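Local coordinates for putative Phosphate (Eubacterium rectale, PDB 3DAO), which is probably a phosphatase of the haloacid dehalogenase-like hydrolase family, removing phosphate from a substrate not yet identified, at residues 95-103 against 207-218. Residues are numbered along the deposited sequence; the frame is centred on the assembly and turned at random.
Sequences EILKTYPMD and AKGVSKWTALSY
Tyr100 reaches across to Tyr218 where the chain passes between the eight-stranded, HAD-type core sheet and what is probably the cap domain: edge strand 96-99 leads out, 207-218 returns into a core helix, and the two crossings converge toward Met102 and Ala207. Aromatic and apolar contacts dominate. Lys98 lays CB over one face of the Tyr218 ring, a CH-pi contact 3.9 Å from the centroid; lysine's methylenes can lie there while its ammonium end leads away. With CG anti to the backbone N (chi1 166°), Tyr218 swings its ring out from the helix, bringing CE2 to 4.0 Å from Leu97 CB. With an alanine here the ring is gone, and Lys98 CB and Leu97 CB would probably be left facing a gap. Tyr100, long enough to span to the helix, sets its OH 3.6 Å from Tyr218 CB, while branched Val210 offers CG2 3.7 Å from Tyr100 CB. Polar bonds shape the return segment: Thr214 OG1 donates to Gly209 O, whose positive phi (91°) in a type II turn suits glycine, and Ser211, a common N-cap residue, accepts at OG from Thr214 N (162°). Near small Ala207, one water donates to Tyr100 O and accepts from Ala207 N, both at 2.7 Å.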
ATOM      1  N   GLU A  95     -11.171  -6.007  12.758  1.00 28.86           N
ATOM      2  CA  GLU A  95     -12.065  -6.196  11.602  1.00 29.71           C
ATOM      3  C   GLU A  95     -11.754  -5.304  10.432  1.00 27.35           C
ATOM      4  O   GLU A  95     -11.223  -4.198  10.573  1.00 26.63           O
ATOM      5  CB  GLU A  95     -13.526  -5.966  12.012  1.00 31.94           C
ATOM      6  CG  GLU A  95     -13.912  -4.516  12.163  1.00 38.73           C
ATOM      7  CD  GLU A  95     -15.242  -4.333  12.912  1.00 52.34           C
ATOM      8  OE1 GLU A  95     -15.633  -5.285  13.632  1.00 58.89           O
ATOM      9  OE2 GLU A  95     -15.883  -3.251  12.788  1.00 50.80           O
ATOM     10  N   ILE A  96     -12.145  -5.812   9.273  1.00 25.75           N
ATOM     11  CA  ILE A  96     -11.984  -5.111   8.017  1.00 24.37           C
ATOM     12  C   ILE A  96     -13.146  -4.175   7.922  1.00 24.01           C
ATOM     13  O   ILE A  96     -14.287  -4.578   8.136  1.00 25.12           O
ATOM     14  CB  ILE A  96     -11.907  -6.116   6.822  1.00 25.87           C
ATOM     15  CG1 ILE A  96     -10.627  -6.948   6.961  1.00 27.37           C
ATOM     16  CG2 ILE A  96     -11.973  -5.393   5.489  1.00 22.46           C
ATOM     17  CD1 ILE A  96     -10.426  -7.994   5.909  1.00 34.48           C
ATOM     18  N   LEU A  97     -12.854  -2.904   7.647  1.00 21.23           N
ATOM     19  CA  LEU A  97     -13.885  -1.903   7.523  1.00 19.73           C
ATOM     20  C   LEU A  97     -14.349  -1.774   6.107  1.00 20.29           C
ATOM     21  O   LEU A  97     -15.524  -1.577   5.835  1.00 21.43           O
ATOM     22  CB  LEU A  97     -13.410  -0.545   8.003  1.00 19.49           C
ATOM     23  CG  LEU A  97     -13.038  -0.541   9.490  1.00 19.92           C
ATOM     24  CD1 LEU A  97     -12.546   0.835   9.785  1.00 18.31           C
ATOM     25  CD2 LEU A  97     -14.202  -0.971  10.408  1.00 21.71           C
ATOM     26  N   LYS A  98     -13.389  -1.843   5.205  1.00 18.90           N
ATOM     27  CA  LYS A  98     -13.640  -1.623   3.792  1.00 19.52           C
ATOM     28  C   LYS A  98     -12.570  -2.261   2.939  1.00 19.01           C
ATOM     29  O   LYS A  98     -11.385  -2.109   3.224  1.00 19.06           O
ATOM     30  CB  LYS A  98     -13.608  -0.117   3.568  1.00 20.17           C
ATOM     31  CG  LYS A  98     -13.684   0.367   2.133  1.00 25.44           C
ATOM     32  CD  LYS A  98     -15.049   0.302   1.601  1.00 31.43           C
ATOM     33  CE  LYS A  98     -15.149   1.087   0.319  1.00 32.31           C
ATOM     34  NZ  LYS A  98     -16.437   0.848  -0.361  1.00 33.22           N
ATOM     35  N   THR A  99     -12.992  -2.962   1.897  1.00 19.78           N
ATOM     36  CA  THR A  99     -12.056  -3.487   0.890  1.00 19.73           C
ATOM     37  C   THR A  99     -12.456  -2.940  -0.473  1.00 19.24           C
ATOM     38  O   THR A  99     -13.599  -2.546  -0.696  1.00 16.48           O
ATOM     39  CB  THR A  99     -12.005  -5.006   0.855  1.00 22.68           C
ATOM     40  OG1 THR A  99     -13.227  -5.514   0.335  1.00 27.76           O
ATOM     41  CG2 THR A  99     -11.822  -5.587   2.241  1.00 21.50           C
ATOM     42  N   TYR A 100     -11.495  -2.859  -1.367  1.00 16.66           N
ATOM     43  CA  TYR A 100     -11.737  -2.375  -2.713  1.00 17.47           C
ATOM     44  C   TYR A 100     -11.371  -3.509  -3.673  1.00 19.04           C
ATOM     45  O   TYR A 100     -10.327  -3.507  -4.305  1.00 18.47           O
ATOM     46  CB  TYR A 100     -10.926  -1.130  -3.009  1.00 17.62           C
ATOM     47  CG  TYR A 100     -11.245   0.052  -2.128  1.00 17.13           C
ATOM     48  CD1 TYR A 100     -10.689   0.188  -0.856  1.00 19.82           C
ATOM     49  CD2 TYR A 100     -12.105   1.036  -2.567  1.00 17.23           C
ATOM     50  CE1 TYR A 100     -10.974   1.307  -0.071  1.00 17.37           C
ATOM     51  CE2 TYR A 100     -12.416   2.149  -1.779  1.00 21.12           C
ATOM     52  CZ  TYR A 100     -11.850   2.271  -0.535  1.00 20.65           C
ATOM     53  OH  TYR A 100     -12.166   3.362   0.232  1.00 20.58           O
ATOM     54  N   PRO A 101     -12.218  -4.530  -3.722  1.00 19.66           N
ATOM     55  CA  PRO A 101     -11.826  -5.653  -4.567  1.00 18.93           C
ATOM     56  C   PRO A 101     -12.177  -5.477  -6.015  1.00 18.91           C
ATOM     57  O   PRO A 101     -12.949  -4.594  -6.373  1.00 17.57           O
ATOM     58  CB  PRO A 101     -12.622  -6.799  -3.992  1.00 19.19           C
ATOM     59  CG  PRO A 101     -13.912  -6.155  -3.516  1.00 21.27           C
ATOM     60  CD  PRO A 101     -13.502  -4.766  -3.038  1.00 20.67           C
HETATM   61  N   MSE A 102     -11.555  -6.309  -6.839  1.00 16.58           N
HETATM   62  CA  MSE A 102     -11.791  -6.289  -8.275  0.75 18.64           C
HETATM   63  C   MSE A 102     -12.926  -7.226  -8.681  1.00 17.03           C
HETATM   64  O   MSE A 102     -13.036  -8.380  -8.193  1.00 16.63           O
HETATM   65  CB  MSE A 102     -10.488  -6.678  -9.008  0.75 18.40           C
HETATM   66  CG  MSE A 102      -9.295  -5.884  -8.472  0.75 16.49           C
HETATM   67 SE   MSE A 102      -7.631  -6.515  -9.253  0.75 15.77          SE
HETATM   68  CE  MSE A 102      -7.813  -5.588 -10.947  0.75 18.65           C
ATOM     69  N   ASP A 103     -13.786  -6.710  -9.537  1.00 18.62           N
ATOM     70  CA  ASP A 103     -14.870  -7.528 -10.090  0.50 19.63           C
ATOM     71  C   ASP A 103     -14.292  -8.699 -10.871  1.00 19.31           C
ATOM     72  O   ASP A 103     -13.307  -8.570 -11.591  1.00 19.78           O
ATOM     73  CB  ASP A 103     -15.781  -6.753 -11.024  0.50 20.02           C
ATOM     74  CG  ASP A 103     -16.906  -7.621 -11.555  0.50 18.48           C
ATOM     75  OD1 ASP A 103     -17.752  -8.048 -10.748  0.50 24.01           O
ATOM     76  OD2 ASP A 103     -16.930  -7.909 -12.769  0.50 19.84           O
ATOM     77  N   ALA A 207      -8.366  -2.314  -8.426  1.00 17.52           N
ATOM     78  CA  ALA A 207      -9.680  -1.813  -8.836  1.00 16.57           C
ATOM     79  C   ALA A 207      -9.606  -0.362  -9.234  1.00 17.44           C
ATOM     80  O   ALA A 207      -8.833   0.432  -8.684  1.00 15.22           O
ATOM     81  CB  ALA A 207     -10.709  -2.009  -7.709  1.00 17.88           C
ATOM     82  N   LYS A 208     -10.428   0.003 -10.213  1.00 16.53           N
ATOM     83  CA  LYS A 208     -10.491   1.392 -10.631  1.00 17.73           C
ATOM     84  C   LYS A 208     -10.783   2.293  -9.431  1.00 18.45           C
ATOM     85  O   LYS A 208     -11.629   2.001  -8.619  1.00 19.11           O
ATOM     86  CB  LYS A 208     -11.575   1.586 -11.718  1.00 19.45           C
ATOM     87  CG  LYS A 208     -11.590   2.939 -12.334  1.00 27.00           C
ATOM     88  CD  LYS A 208     -12.685   3.010 -13.397  1.00 35.73           C
ATOM     89  CE  LYS A 208     -12.613   4.299 -14.199  1.00 40.61           C
ATOM     90  NZ  LYS A 208     -13.590   4.278 -15.332  1.00 44.36           N
ATOM     91  N   GLY A 209     -10.011   3.348  -9.316  1.00 19.79           N
ATOM     92  CA  GLY A 209     -10.218   4.348  -8.271  1.00 22.75           C
ATOM     93  C   GLY A 209      -9.477   4.120  -6.978  1.00 23.44           C
ATOM     94  O   GLY A 209      -9.546   4.920  -6.039  1.00 24.96           O
ATOM     95  N   VAL A 210      -8.751   3.029  -6.932  1.00 19.94           N
ATOM     96  CA  VAL A 210      -7.986   2.701  -5.719  1.00 19.22           C
ATOM     97  C   VAL A 210      -6.813   3.648  -5.545  1.00 18.39           C
ATOM     98  O   VAL A 210      -6.106   3.992  -6.489  1.00 16.71           O
ATOM     99  CB  VAL A 210      -7.464   1.251  -5.732  1.00 17.17           C
ATOM    100  CG1 VAL A 210      -6.260   1.059  -4.742  1.00 18.72           C
ATOM    101  CG2 VAL A 210      -8.579   0.291  -5.432  1.00 16.77           C
ATOM    102  N   SER A 211      -6.637   4.084  -4.301  1.00 19.02           N
ATOM    103  CA  SER A 211      -5.452   4.849  -3.940  1.00 18.73           C
ATOM    104  C   SER A 211      -5.347   5.004  -2.432  1.00 18.24           C
ATOM    105  O   SER A 211      -6.300   4.779  -1.704  1.00 19.23           O
ATOM    106  CB  SER A 211      -5.483   6.245  -4.536  1.00 18.55           C
ATOM    107  OG  SER A 211      -6.475   7.086  -3.910  1.00 17.90           O
ATOM    108  N   LYS A 212      -4.189   5.467  -2.001  1.00 18.23           N
ATOM    109  CA  LYS A 212      -4.001   5.763  -0.576  1.00 16.91           C
ATOM    110  C   LYS A 212      -4.985   6.858  -0.143  1.00 16.82           C
ATOM    111  O   LYS A 212      -5.625   6.772   0.916  1.00 18.89           O
ATOM    112  CB  LYS A 212      -2.553   6.197  -0.278  1.00 16.99           C
ATOM    113  CG  LYS A 212      -1.549   5.086  -0.249  1.00 16.12           C
ATOM    114  CD  LYS A 212      -0.143   5.686  -0.030  1.00 18.94           C
ATOM    115  CE  LYS A 212       0.860   4.623   0.288  1.00 24.30           C
ATOM    116  NZ  LYS A 212       2.235   5.211   0.232  1.00 26.00           N
ATOM    117  N   TRP A 213      -5.189   7.862  -0.987  1.00 16.34           N
ATOM    118  CA  TRP A 213      -6.096   8.972  -0.608  1.00 17.10           C
ATOM    119  C   TRP A 213      -7.551   8.531  -0.578  1.00 16.92           C
ATOM    120  O   TRP A 213      -8.319   8.928   0.286  1.00 21.28           O
ATOM    121  CB  TRP A 213      -5.943  10.210  -1.498  1.00 17.43           C
ATOM    122  CG  TRP A 213      -6.852  11.289  -1.025  1.00 18.11           C
ATOM    123  CD1 TRP A 213      -7.991  11.717  -1.636  1.00 23.94           C
ATOM    124  CD2 TRP A 213      -6.786  11.986   0.229  1.00 18.62           C
ATOM    125  NE1 TRP A 213      -8.613  12.689  -0.868  1.00 25.53           N
ATOM    126  CE2 TRP A 213      -7.882  12.881   0.273  1.00 23.72           C
ATOM    127  CE3 TRP A 213      -5.886  11.982   1.288  1.00 18.06           C
ATOM    128  CZ2 TRP A 213      -8.108  13.726   1.347  1.00 26.46           C
ATOM    129  CZ3 TRP A 213      -6.120  12.852   2.370  1.00 24.08           C
ATOM    130  CH2 TRP A 213      -7.207  13.694   2.384  1.00 25.07           C
ATOM    131  N   THR A 214      -7.934   7.672  -1.500  1.00 16.60           N
ATOM    132  CA  THR A 214      -9.302   7.131  -1.491  1.00 17.80           C
ATOM    133  C   THR A 214      -9.615   6.439  -0.166  1.00 17.53           C
ATOM    134  O   THR A 214     -10.646   6.684   0.505  1.00 17.61           O
ATOM    135  CB  THR A 214      -9.547   6.143  -2.666  1.00 18.17           C
ATOM    136  OG1 THR A 214      -9.409   6.859  -3.898  1.00 18.78           O
ATOM    137  CG2 THR A 214     -10.973   5.546  -2.613  1.00 19.55           C
ATOM    138  N   ALA A 215      -8.686   5.572   0.210  1.00 16.21           N
ATOM    139  CA  ALA A 215      -8.829   4.788   1.426  1.00 15.46           C
ATOM    140  C   ALA A 215      -8.777   5.702   2.648  1.00 16.27           C
ATOM    141  O   ALA A 215      -9.532   5.516   3.588  1.00 17.23           O
ATOM    142  CB  ALA A 215      -7.742   3.704   1.553  1.00 15.11           C
ATOM    143  N   LEU A 216      -7.867   6.660   2.626  1.00 14.58           N
ATOM    144  CA  LEU A 216      -7.740   7.576   3.764  1.00 16.60           C
ATOM    145  C   LEU A 216      -8.979   8.431   3.890  1.00 17.59           C
ATOM    146  O   LEU A 216      -9.466   8.693   4.978  1.00 18.81           O
ATOM    147  CB  LEU A 216      -6.457   8.403   3.687  1.00 16.73           C
ATOM    148  CG  LEU A 216      -6.079   9.203   4.920  1.00 23.06           C
ATOM    149  CD1 LEU A 216      -5.974   8.275   6.102  1.00 20.31           C
ATOM    150  CD2 LEU A 216      -4.774  10.003   4.699  1.00 19.45           C
ATOM    151  N   SER A 217      -9.527   8.838   2.753  1.00 19.84           N
ATOM    152  CA  SER A 217     -10.740   9.654   2.734  1.00 21.87           C
ATOM    153  C   SER A 217     -11.918   8.915   3.353  1.00 22.86           C
ATOM    154  O   SER A 217     -12.777   9.509   4.004  1.00 23.19           O
ATOM    155  CB  SER A 217     -11.089  10.065   1.304  1.00 22.97           C
ATOM    156  OG  SER A 217     -10.086  10.898   0.788  1.00 28.62           O
ATOM    157  N   TYR A 218     -11.928   7.606   3.147  1.00 22.89           N
ATOM    158  CA  TYR A 218     -12.939   6.732   3.715  1.00 22.38           C
ATOM    159  C   TYR A 218     -12.950   6.853   5.240  1.00 22.20           C
ATOM    160  O   TYR A 218     -14.027   6.997   5.883  1.00 20.88           O
ATOM    161  CB  TYR A 218     -12.749   5.272   3.273  1.00 22.78           C
ATOM    162  CG  TYR A 218     -13.545   4.328   4.097  1.00 21.06           C
ATOM    163  CD1 TYR A 218     -14.869   4.035   3.774  1.00 26.79           C
ATOM    164  CD2 TYR A 218     -13.022   3.780   5.264  1.00 23.34           C
ATOM    165  CE1 TYR A 218     -15.604   3.194   4.569  1.00 25.68           C
ATOM    166  CE2 TYR A 218     -13.748   2.954   6.054  1.00 25.78           C
ATOM    167  CZ  TYR A 218     -15.049   2.669   5.714  1.00 23.92           C
ATOM    168  OH  TYR A 218     -15.754   1.841   6.530  1.00 33.14           O
TER
HETATM  169  O   HOH W   1      -8.232  -3.662  -6.050  1.00 18.53           O